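PDB 6V8M: Ara h 8 allergen isoform from Arachis hypogaea, which is a pathogenesis-related PR-10 allergen of the Bet v 1 family that binds the dye 8-anilino-1-naphthalene sulfonate and may take up small plant ligands such as abscisic acid. Local coordinates for residues 90-95 and 132-137; 52-57 and 79-84; 21-26 and 141-146. All coordinates share one frame; numbering follows the deposited sequence.

Contact 1. Residues 90-95 and 132-137. With 2AN (8-anilino-1-naphthalene sulfonate), chain C; 2AN (8-anilino-1-naphthalene sulfonate), chain E; SO4 (sulfate ion), chain I.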
# COMPACT_ATOMS: atom_id res chain seq x y z
N GLY A 90 -2.53 -2.10 15.22
CA GLY A 90 -1.57 -2.85 14.39
C GLY A 90 -0.36 -2.02 14.01
O GLY A 90 0.62 -2.59 13.52
N PHE A 91 -0.44 -0.70 14.23
CA PHE A 91 0.54 0.26 13.66
C PHE A 91 1.72 0.44 14.62
O PHE A 91 1.50 0.53 15.85
CB PHE A 91 -0.15 1.59 13.35
CG PHE A 91 0.57 2.42 12.32
CD1 PHE A 91 1.00 1.86 11.12
CD2 PHE A 91 0.80 3.76 12.54
CE1 PHE A 91 1.63 2.64 10.15
CE2 PHE A 91 1.46 4.52 11.59
CZ PHE A 91 1.87 3.96 10.40
N GLN A 92 2.95 0.49 14.08
CA GLN A 92 4.17 0.64 14.92
C GLN A 92 3.98 1.85 15.84
O GLN A 92 3.54 2.91 15.35
CB GLN A 92 5.43 0.76 14.04
CG GLN A 92 5.95 -0.57 13.49
CD GLN A 92 5.35 -0.94 12.15
OE1 GLN A 92 4.33 -0.41 11.72
NE2 GLN A 92 5.99 -1.87 11.47
N GLU A 93 4.29 1.70 17.13
CA GLU A 93 4.20 2.77 18.16
C GLU A 93 5.03 3.99 17.73
O GLU A 93 4.58 5.13 17.92
CB GLU A 93 4.76 2.30 19.51
N ILE A 94 6.20 3.76 17.14
CA ILE A 94 7.16 4.86 16.81
C ILE A 94 6.65 5.71 15.62
O ILE A 94 7.20 6.81 15.43
CB ILE A 94 8.59 4.29 16.57
CG1 ILE A 94 9.67 5.36 16.67
CG2 ILE A 94 8.70 3.55 15.25
CD1 ILE A 94 9.63 6.14 17.95
N LEU A 95 5.66 5.26 14.84
CA LEU A 95 5.19 5.98 13.63
C LEU A 95 3.96 6.84 13.92
O LEU A 95 3.03 6.34 14.55
CB LEU A 95 4.88 4.96 12.53
CG LEU A 95 6.07 4.15 12.03
CD1 LEU A 95 5.63 3.09 11.04
CD2 LEU A 95 7.14 5.05 11.42
N HIS A 132 11.48 0.18 8.88
CA HIS A 132 11.63 0.40 7.42
C HIS A 132 11.47 -0.95 6.70
O HIS A 132 10.69 -1.03 5.76
CB HIS A 132 12.97 1.09 7.09
CG HIS A 132 13.23 1.10 5.63
ND1 HIS A 132 14.03 0.13 5.00
CD2 HIS A 132 12.85 1.95 4.66
CE1 HIS A 132 14.07 0.39 3.71
NE2 HIS A 132 13.39 1.51 3.48
N GLN A 133 12.17 -1.97 7.18
CA GLN A 133 12.19 -3.32 6.55
C GLN A 133 10.77 -3.89 6.58
O GLN A 133 10.36 -4.48 5.57
CB GLN A 133 13.19 -4.27 7.20
CG GLN A 133 13.01 -5.74 6.79
CD GLN A 133 14.10 -6.67 7.29
OE1 GLN A 133 15.28 -6.32 7.31
NE2 GLN A 133 13.72 -7.88 7.67
N ASP A 134 10.08 -3.76 7.72
CA ASP A 134 8.76 -4.39 7.92
C ASP A 134 7.73 -3.71 6.98
O ASP A 134 6.95 -4.44 6.34
CB ASP A 134 8.33 -4.32 9.37
CG ASP A 134 7.01 -5.04 9.58
OD1 ASP A 134 7.01 -6.28 9.44
OD2 ASP A 134 5.99 -4.34 9.81
N VAL A 135 7.75 -2.38 6.89
CA VAL A 135 6.77 -1.64 6.05
C VAL A 135 7.07 -1.94 4.58
O VAL A 135 6.14 -2.12 3.80
CB VAL A 135 6.79 -0.14 6.38
CG1 VAL A 135 6.01 0.65 5.35
CG2 VAL A 135 6.31 0.10 7.81
N LYS A 136 8.35 -2.03 4.22
CA LYS A 136 8.72 -2.34 2.81
C LYS A 136 8.28 -3.77 2.48
O LYS A 136 7.70 -3.96 1.42
CB LYS A 136 10.20 -2.10 2.58
CG LYS A 136 10.66 -2.28 1.15
CD LYS A 136 12.03 -1.64 0.93
CE LYS A 136 12.37 -1.33 -0.51
NZ LYS A 136 13.79 -0.92 -0.56
N GLN A 137 8.47 -4.72 3.41
CA GLN A 137 8.13 -6.14 3.15
C GLN A 137 6.62 -6.30 2.98
O GLN A 137 6.22 -7.05 2.07
CB GLN A 137 8.63 -7.08 4.25
CG GLN A 137 9.99 -7.65 3.94
CD GLN A 137 10.18 -9.09 4.35
OE1 GLN A 137 10.17 -9.42 5.53
NE2 GLN A 137 10.45 -9.94 3.36
C1 2AN C . 6.95 0.21 -2.29
C2 2AN C . 5.88 0.82 -1.70
C3 2AN C . 4.56 0.54 -2.09
C4 2AN C . 4.34 -0.34 -3.09
C5 2AN C . 5.42 -1.00 -3.74
C6 2AN C . 5.14 -1.92 -4.77
C7 2AN C . 6.11 -2.57 -5.43
C8 2AN C . 7.45 -2.35 -5.08
N 2AN C . 8.27 0.56 -1.88
S 2AN C . 9.52 -1.37 -3.79
C9 2AN C . 7.78 -1.47 -4.08
C10 2AN C . 6.77 -0.74 -3.35
C11 2AN C . 8.73 0.93 -0.60
C12 2AN C . 8.04 0.58 0.54
C13 2AN C . 8.50 0.97 1.79
C14 2AN C . 9.66 1.70 1.91
C15 2AN C . 10.37 2.04 0.78
C16 2AN C . 9.91 1.67 -0.47
O1 2AN C . 9.77 -1.64 -2.42
O2 2AN C . 9.94 0.06 -4.06
O3 2AN C . 10.13 -2.25 -4.74
C1 2AN E . 0.18 -2.51 7.71
C2 2AN E . 0.98 -2.17 8.77
C3 2AN E . 2.20 -1.53 8.58
C4 2AN E . 2.66 -1.34 7.32
C5 2AN E . 1.88 -1.68 6.19
C6 2AN E . 2.37 -1.42 4.89
C7 2AN E . 1.67 -1.73 3.80
C8 2AN E . 0.38 -2.26 3.92
N 2AN E . -1.01 -3.24 7.92
S 2AN E . -1.84 -3.05 5.11
C9 2AN E . -0.14 -2.58 5.14
C10 2AN E . 0.59 -2.28 6.35
C11 2AN E . -1.42 -3.91 9.10
C12 2AN E . -2.80 -4.05 9.26
C13 2AN E . -3.30 -4.63 10.41
C14 2AN E . -2.45 -5.09 11.39
C15 2AN E . -1.09 -4.96 11.23
C16 2AN E . -0.57 -4.37 10.09
O1 2AN E . -2.49 -2.23 6.08
O2 2AN E . -2.32 -2.91 3.76
O3 2AN E . -1.98 -4.52 5.56
S SO4 I . 5.62 -1.66 18.13
O1 SO4 I . 6.51 -1.97 19.21
O2 SO4 I . 6.35 -1.02 17.07
O3 SO4 I . 5.02 -2.88 17.64
O4 SO4 I . 4.59 -0.78 18.60
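The loop 90-95 and the helical segment 132-137 keep their backbones well apart, Gln92 and Val135 approaching to 9.5 Å between CA atoms, so the gap is bridged by side chains. Gln92, at the head of a type I turn that runs to Leu95, bends at chi2 (90°), which swings its amide off the line of the chain and over to the helix. There Gln92 NE2 meets Asp134 OD2 at 3.0 Å, but the N-H...O angle is only 120°, so the bond is weak; the amide and carboxylate planes are 67° apart. The stronger partner of Asp134 is Lys138, whose ammonium forms a salt bridge with OD1. Beside this polar pair the CD1 methyl of Leu95 reaches CG2 of Val135 at 4.5 Å, a loose apolar touch. Val135 CG2 also lies 4.0 Å from C4 of the chain E dye, and Gln92 OE1, buried without a polar partner, is 4.0 Å from its C3, so both residues help wall that ligand. Leu95, opening strand 95-107, also packs on Phe119 and Thr121 of strand 110-121 and on Val131 of helix 129-152, while Val135 rests on Phe119 and on Phe100 of strand 95-107.

Contact 2. Residues 52-57 and 79-84. With 2AN (8-anilino-1-naphthalene sulfonate), chain G; 2AN (8-anilino-1-naphthalene sulfonate), chain E.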
# COMPACT_ATOMS: atom_id res chain seq x y z
N THR A 52 -11.35 8.83 1.11
CA THR A 52 -11.88 7.52 1.56
C THR A 52 -10.98 7.01 2.69
O THR A 52 -9.73 7.09 2.57
CB THR A 52 -11.96 6.50 0.42
OG1 THR A 52 -12.91 6.99 -0.53
CG2 THR A 52 -12.34 5.11 0.91
N VAL A 53 -11.60 6.55 3.77
CA VAL A 53 -10.88 5.95 4.93
C VAL A 53 -11.23 4.48 5.01
O VAL A 53 -12.43 4.16 4.98
CB VAL A 53 -11.19 6.70 6.24
CG1 VAL A 53 -10.47 6.05 7.42
CG2 VAL A 53 -10.78 8.16 6.09
N LYS A 54 -10.21 3.64 5.13
CA LYS A 54 -10.40 2.19 5.24
C LYS A 54 -9.81 1.69 6.54
O LYS A 54 -8.77 2.19 7.02
CB LYS A 54 -9.70 1.42 4.11
CG LYS A 54 -9.78 2.07 2.74
CD LYS A 54 -9.02 1.28 1.69
CE LYS A 54 -8.94 1.98 0.36
NZ LYS A 54 -8.09 1.22 -0.60
N LYS A 55 -10.41 0.63 7.04
CA LYS A 55 -9.88 -0.09 8.21
C LYS A 55 -9.35 -1.43 7.69
O LYS A 55 -10.14 -2.21 7.12
CB LYS A 55 -10.97 -0.29 9.25
CG LYS A 55 -10.50 -0.92 10.54
CD LYS A 55 -11.66 -1.21 11.47
CE LYS A 55 -11.15 -1.71 12.80
NZ LYS A 55 -12.17 -2.49 13.54
N VAL A 56 -8.08 -1.69 7.93
CA VAL A 56 -7.46 -2.96 7.50
C VAL A 56 -7.21 -3.80 8.74
O VAL A 56 -6.44 -3.38 9.59
CB VAL A 56 -6.17 -2.79 6.69
CG1 VAL A 56 -5.64 -4.17 6.37
CG2 VAL A 56 -6.32 -1.93 5.45
N THR A 57 -7.84 -4.96 8.82
CA THR A 57 -7.71 -5.89 9.97
C THR A 57 -6.85 -7.09 9.56
O THR A 57 -7.14 -7.71 8.54
CB THR A 57 -9.09 -6.33 10.50
OG1 THR A 57 -9.77 -5.14 10.92
CG2 THR A 57 -8.96 -7.27 11.67
N TYR A 79 -2.61 6.09 -13.64
CA TYR A 79 -2.18 4.92 -12.84
C TYR A 79 -1.60 5.39 -11.50
O TYR A 79 -0.62 4.86 -11.01
CB TYR A 79 -1.15 4.10 -13.59
CG TYR A 79 -1.52 3.77 -15.01
CD1 TYR A 79 -2.66 3.07 -15.32
CD2 TYR A 79 -0.70 4.16 -16.05
CE1 TYR A 79 -2.98 2.77 -16.64
CE2 TYR A 79 -1.00 3.85 -17.37
CZ TYR A 79 -2.13 3.13 -17.67
OH TYR A 79 -2.40 2.84 -18.98
N THR A 80 -2.24 6.40 -10.92
CA THR A 80 -1.82 7.09 -9.68
C THR A 80 -2.63 6.58 -8.49
O THR A 80 -3.84 6.60 -8.53
CB THR A 80 -1.94 8.61 -9.81
OG1 THR A 80 -0.89 8.97 -10.70
CG2 THR A 80 -1.76 9.31 -8.48
N TYR A 81 -1.93 6.24 -7.41
CA TYR A 81 -2.57 5.89 -6.13
C TYR A 81 -1.66 6.35 -4.99
O TYR A 81 -0.59 5.78 -4.82
CB TYR A 81 -2.91 4.40 -6.05
CG TYR A 81 -3.70 4.05 -4.82
CD1 TYR A 81 -4.89 4.68 -4.53
CD2 TYR A 81 -3.30 3.03 -3.97
CE1 TYR A 81 -5.63 4.39 -3.39
CE2 TYR A 81 -4.02 2.74 -2.81
CZ TYR A 81 -5.18 3.42 -2.51
OH TYR A 81 -5.90 3.10 -1.38
N ASP A 82 -2.13 7.34 -4.25
CA ASP A 82 -1.42 7.93 -3.10
C ASP A 82 -2.30 7.70 -1.89
O ASP A 82 -3.49 8.00 -1.98
CB ASP A 82 -1.12 9.41 -3.32
CG ASP A 82 -0.30 9.73 -4.57
OD1 ASP A 82 0.29 8.80 -5.19
OD2 ASP A 82 -0.31 10.95 -4.96
N TYR A 83 -1.72 7.20 -0.81
CA TYR A 83 -2.48 6.80 0.40
C TYR A 83 -1.58 6.95 1.61
O TYR A 83 -0.32 6.86 1.50
CB TYR A 83 -3.02 5.37 0.28
CG TYR A 83 -1.95 4.34 0.02
CD1 TYR A 83 -1.49 4.11 -1.25
CD2 TYR A 83 -1.49 3.53 1.04
CE1 TYR A 83 -0.52 3.14 -1.50
CE2 TYR A 83 -0.53 2.56 0.81
CZ TYR A 83 -0.03 2.37 -0.47
OH TYR A 83 0.91 1.40 -0.75
N THR A 84 -2.22 7.08 2.76
CA THR A 84 -1.51 7.25 4.04
C THR A 84 -1.99 6.16 4.98
O THR A 84 -3.22 5.98 5.09
CB THR A 84 -1.70 8.64 4.61
OG1 THR A 84 -1.10 9.60 3.75
CG2 THR A 84 -1.03 8.77 5.95
C1 2AN G . -14.11 1.20 12.95
C2 2AN G . -13.68 2.29 12.26
C3 2AN G . -12.54 3.01 12.66
C4 2AN G . -11.87 2.65 13.78
C5 2AN G . -12.29 1.54 14.55
C6 2AN G . -11.59 1.16 15.72
C7 2AN G . -11.98 0.10 16.47
C8 2AN G . -13.09 -0.67 16.08
N 2AN G . -15.26 0.49 12.55
S 2AN G . -15.16 -1.39 14.55
C9 2AN G . -13.81 -0.34 14.96
C10 2AN G . -13.43 0.79 14.14
C11 2AN G . -15.81 0.31 11.27
C12 2AN G . -16.79 1.17 10.81
C13 2AN G . -17.35 0.99 9.55
C14 2AN G . -16.96 -0.07 8.76
C15 2AN G . -16.00 -0.94 9.23
C16 2AN G . -15.43 -0.77 10.48
O1 2AN G . -15.09 -2.59 15.54
O2 2AN G . -14.92 -1.94 13.25
O3 2AN G . -16.38 -0.68 14.78
C1 2AN E . 0.18 -2.51 7.71
C2 2AN E . 0.98 -2.17 8.77
C3 2AN E . 2.20 -1.53 8.58
C4 2AN E . 2.66 -1.34 7.32
C5 2AN E . 1.88 -1.68 6.19
C6 2AN E . 2.37 -1.42 4.89
C7 2AN E . 1.67 -1.73 3.80
C8 2AN E . 0.38 -2.26 3.92
N 2AN E . -1.01 -3.24 7.92
S 2AN E . -1.84 -3.05 5.11
C9 2AN E . -0.14 -2.58 5.14
C10 2AN E . 0.59 -2.28 6.35
C11 2AN E . -1.42 -3.91 9.10
C12 2AN E . -2.80 -4.05 9.26
C13 2AN E . -3.30 -4.63 10.41
C14 2AN E . -2.45 -5.09 11.39
C15 2AN E . -1.09 -4.96 11.23
C16 2AN E . -0.57 -4.37 10.09
O1 2AN E . -2.49 -2.23 6.08
O2 2AN E . -2.32 -2.91 3.76
O3 2AN E . -1.98 -4.52 5.56
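The curved antiparallel sheet of the Bet v 1 fold brings Lys54 of strand 53-59 and Tyr81 of strand 80-86 together across strand 64-75, which separates their two strands in the sheet. The side chains approach from opposite directions and meet at their polar ends, where Lys54 NZ donates a hydrogen bond to Tyr81 OH over 3.0 Å. Lys54 CE is 3.7 Å from Tyr81 OH. Beyond CG the lysine is fully extended, which carries its ammonium toward strand 80-86. With CG of Tyr81 anti to the backbone N (chi1 -174°), the ring is carried toward strand 53-59, although its CB bond does not aim there; the ammonium stands oblique to the ring.

Both residues are buried, and the charge brought in with Lys54 is met by Asp28 of helix 27-34 in a salt bridge. The phenol oxygen is thus a second partner for an ammonium already paired with a carboxylate, an arrangement that probably favours its charged form. In the Bet v 1 fold the long sheet wraps round the C-terminal helix, with two short helices closing one end; this polar link lies toward those helices, Tyr81 packing on helix 16-25 and on Ile71 of strand 64-75.

Neighbouring residues of strand 53-59 serve bound dyes. Lys55 NZ gives a hydrogen bond of 2.8 Å to sulfonate O2 of the chain G molecule, and its ammonium also makes a cation-pi contact with Tyr66. Val56 CG1 comes within 3.7 Å of sulfonate O1 of the chain E molecule.

Contact 3. Residues 21-26 and 141-146; sequences KATVVD and GIFKAI. With 2AN (8-anilino-1-naphthalene sulfonate), chain C; 2AN (8-anilino-1-naphthalene sulfonate), chain D; 2AN (8-anilino-1-naphthalene sulfonate), chain E.
Thr23 of helix 16-25 meets Phe143 and Ile146 of helix 129-152 mainly through the methyl branch of its side chain. Thr23 CB already stands 4.2 Å from Phe143 CE2. From there Thr23 CG2 reaches into the angle between the two partners, 3.7 Å from Phe143 CE2 and 3.7 Å from Ile146 CG2. The methyl of Thr23 lies over the face of the Phe143 ring, 4.1 Å from its centroid and 29° off the normal, a CH-pi contact. The other tip, OG1, sits between the backbone N and the carbonyl carbon (chi1 57°) and hydrogen-bonds to the carbonyl oxygen of Leu19 one turn back in the same helix, leaving the methyl to face the long helix.

Phe143 is held from both sides. On the face opposite Thr23, the naphthalene of the chain C dye brings C6 to 3.5 Å from Phe143 CG, toward the rim of the ring. This aromatic side chain therefore lies between helix 16-25 and bound ligand. Ile146 closes the rest of the interface: its CG2 methyl touches the CB of Ala22 at 3.6 Å as well as Thr23. On another side of the long helix, Ile142 CD1 meets C3 of the chain D dye at 3.4 Å.

The N-to-C directions of the two helix segments differ by 139°, closer to antiparallel than to parallel, their axes 9.7 Å apart at closest approach. Helix 27-34 completes the cluster, with Ala22 on Leu30 and Ile146 on Thr31 and Leu34, so that both short helices pack against the C-terminal helix here.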
# COMPACT_ATOMS: atom_id res chain seq x y z
N LYS A 21 -5.70 -1.94 -12.23
CA LYS A 21 -7.05 -2.47 -11.95
C LYS A 21 -6.96 -3.45 -10.77
O LYS A 21 -7.81 -3.39 -9.87
CB LYS A 21 -7.65 -3.14 -13.18
CG LYS A 21 -9.07 -3.65 -12.98
CD LYS A 21 -9.79 -3.99 -14.26
CE LYS A 21 -11.19 -4.48 -14.00
NZ LYS A 21 -11.24 -5.96 -13.95
N ALA A 22 -5.99 -4.36 -10.79
CA ALA A 22 -5.86 -5.41 -9.75
C ALA A 22 -5.37 -4.80 -8.43
O ALA A 22 -5.92 -5.14 -7.38
CB ALA A 22 -4.94 -6.48 -10.25
N THR A 23 -4.33 -3.97 -8.46
CA THR A 23 -3.68 -3.48 -7.22
C THR A 23 -4.50 -2.35 -6.57
O THR A 23 -4.47 -2.24 -5.33
CB THR A 23 -2.24 -3.03 -7.45
OG1 THR A 23 -2.19 -2.01 -8.45
CG2 THR A 23 -1.36 -4.17 -7.88
N VAL A 24 -5.19 -1.53 -7.35
CA VAL A 24 -5.82 -0.32 -6.77
C VAL A 24 -7.33 -0.44 -6.89
O VAL A 24 -8.01 -0.38 -5.85
CB VAL A 24 -5.27 0.95 -7.44
CG1 VAL A 24 -6.01 2.17 -6.96
CG2 VAL A 24 -3.78 1.07 -7.21
N VAL A 25 -7.86 -0.60 -8.09
CA VAL A 25 -9.34 -0.54 -8.28
C VAL A 25 -9.98 -1.74 -7.56
O VAL A 25 -10.95 -1.51 -6.84
CB VAL A 25 -9.71 -0.45 -9.77
CG1 VAL A 25 -11.21 -0.40 -10.01
CG2 VAL A 25 -9.02 0.75 -10.42
N ASP A 26 -9.39 -2.94 -7.67
CA ASP A 26 -9.91 -4.19 -7.06
C ASP A 26 -9.09 -4.61 -5.83
O ASP A 26 -9.34 -5.70 -5.27
CB ASP A 26 -9.90 -5.33 -8.09
CG ASP A 26 -10.83 -5.09 -9.28
OD1 ASP A 26 -11.74 -4.25 -9.15
OD2 ASP A 26 -10.64 -5.75 -10.33
N GLY A 141 4.97 -7.35 -0.47
CA GLY A 141 4.25 -8.63 -0.39
C GLY A 141 2.86 -8.52 -0.97
O GLY A 141 2.47 -9.37 -1.79
N ILE A 142 2.11 -7.49 -0.58
CA ILE A 142 0.74 -7.30 -1.12
C ILE A 142 0.85 -7.09 -2.62
O ILE A 142 0.11 -7.75 -3.38
CB ILE A 142 0.01 -6.14 -0.42
CG1 ILE A 142 -0.34 -6.53 1.02
CG2 ILE A 142 -1.19 -5.67 -1.23
CD1 ILE A 142 -0.70 -5.36 1.89
N PHE A 143 1.72 -6.18 -3.05
CA PHE A 143 1.77 -5.81 -4.48
C PHE A 143 2.13 -7.03 -5.33
O PHE A 143 1.50 -7.32 -6.39
CB PHE A 143 2.78 -4.67 -4.67
CG PHE A 143 2.72 -4.08 -6.05
CD1 PHE A 143 3.47 -4.62 -7.07
CD2 PHE A 143 1.93 -2.97 -6.30
CE1 PHE A 143 3.41 -4.05 -8.34
CE2 PHE A 143 1.90 -2.39 -7.56
CZ PHE A 143 2.63 -2.94 -8.57
N LYS A 144 3.14 -7.77 -4.88
CA LYS A 144 3.68 -8.94 -5.63
C LYS A 144 2.71 -10.12 -5.55
O LYS A 144 2.69 -10.93 -6.50
CB LYS A 144 5.10 -9.26 -5.18
CG LYS A 144 6.03 -8.12 -5.56
CD LYS A 144 7.42 -8.24 -5.10
CE LYS A 144 8.25 -7.05 -5.57
NZ LYS A 144 8.62 -7.20 -6.99
N ALA A 145 1.96 -10.27 -4.47
CA ALA A 145 0.92 -11.32 -4.43
C ALA A 145 -0.17 -11.01 -5.47
O ALA A 145 -0.62 -11.92 -6.20
CB ALA A 145 0.39 -11.45 -3.02
N ILE A 146 -0.57 -9.74 -5.59
CA ILE A 146 -1.59 -9.35 -6.60
C ILE A 146 -0.99 -9.52 -8.00
O ILE A 146 -1.69 -10.05 -8.88
CB ILE A 146 -2.09 -7.93 -6.31
CG1 ILE A 146 -2.86 -7.90 -4.98
CG2 ILE A 146 -2.96 -7.50 -7.48
CD1 ILE A 146 -3.23 -6.52 -4.47
C1 2AN C . 6.95 0.21 -2.29
C2 2AN C . 5.88 0.82 -1.70
C3 2AN C . 4.56 0.54 -2.09
C4 2AN C . 4.34 -0.34 -3.09
C5 2AN C . 5.42 -1.00 -3.74
C6 2AN C . 5.14 -1.92 -4.77
C7 2AN C . 6.11 -2.57 -5.43
C8 2AN C . 7.45 -2.35 -5.08
N 2AN C . 8.27 0.56 -1.88
S 2AN C . 9.52 -1.37 -3.79
C9 2AN C . 7.78 -1.47 -4.08
C10 2AN C . 6.77 -0.74 -3.35
C11 2AN C . 8.73 0.93 -0.60
C12 2AN C . 8.04 0.58 0.54
C13 2AN C . 8.50 0.97 1.79
C14 2AN C . 9.66 1.70 1.91
C15 2AN C . 10.37 2.04 0.78
C16 2AN C . 9.91 1.67 -0.47
O1 2AN C . 9.77 -1.64 -2.42
O2 2AN C . 9.94 0.06 -4.06
O3 2AN C . 10.13 -2.25 -4.74
C1 2AN D . 1.65 -9.37 5.14
C2 2AN D . 1.51 -8.48 4.12
C3 2AN D . 0.83 -7.27 4.31
C4 2AN D . 0.27 -6.98 5.50
C5 2AN D . 0.39 -7.87 6.59
C6 2AN D . -0.17 -7.52 7.84
C7 2AN D . -0.05 -8.33 8.90
C8 2AN D . 0.67 -9.54 8.80
N 2AN D . 2.30 -10.58 4.90
S 2AN D . 2.13 -11.47 7.64
C9 2AN D . 1.20 -9.95 7.61
C10 2AN D . 1.10 -9.10 6.45
C11 2AN D . 3.42 -10.82 4.10
C12 2AN D . 4.38 -9.84 3.86
C13 2AN D . 5.48 -10.13 3.07
C14 2AN D . 5.64 -11.39 2.54
C15 2AN D . 4.70 -12.37 2.79
C16 2AN D . 3.58 -12.09 3.56
O1 2AN D . 3.45 -11.13 7.19
O2 2AN D . 2.02 -12.05 8.93
O3 2AN D . 1.47 -12.44 6.63
C1 2AN E . 0.18 -2.51 7.71
C2 2AN E . 0.98 -2.17 8.77
C3 2AN E . 2.20 -1.53 8.58
C4 2AN E . 2.66 -1.34 7.32
C5 2AN E . 1.88 -1.68 6.19
C6 2AN E . 2.37 -1.42 4.89
C7 2AN E . 1.67 -1.73 3.80
C8 2AN E . 0.38 -2.26 3.92
N 2AN E . -1.01 -3.24 7.92
S 2AN E . -1.84 -3.05 5.11
C9 2AN E . -0.14 -2.58 5.14
C10 2AN E . 0.59 -2.28 6.35
C11 2AN E . -1.42 -3.91 9.10
C12 2AN E . -2.80 -4.05 9.26
C13 2AN E . -3.30 -4.63 10.41
C14 2AN E . -2.45 -5.09 11.39
C15 2AN E . -1.09 -4.96 11.23
C16 2AN E . -0.57 -4.37 10.09
O1 2AN E . -2.49 -2.23 6.08
O2 2AN E . -2.32 -2.91 3.76
O3 2AN E . -1.98 -4.52 5.56

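How the contacts relate
Contacts 1 and 3 take successive parts of helix 129-152, on opposite sides of the chain's centre and about 20 Å apart between their own centres. Contact 2 lies about 12 Å from contact 3 and about 16 Å from contact 1, centre to centre. It joins contact 3 directly where Tyr81 CB packs on Val24 CG2 at 3.6 Å, whereas contacts 1 and 2 do not touch, their nearest atoms being about 7 Å apart. Bound dye links them instead: the chain E molecule touches all three contacts, and the chain C molecule touches contacts 1 and 3. In sequence, contacts 1 and 2 both fall within the loop closed by contact 3.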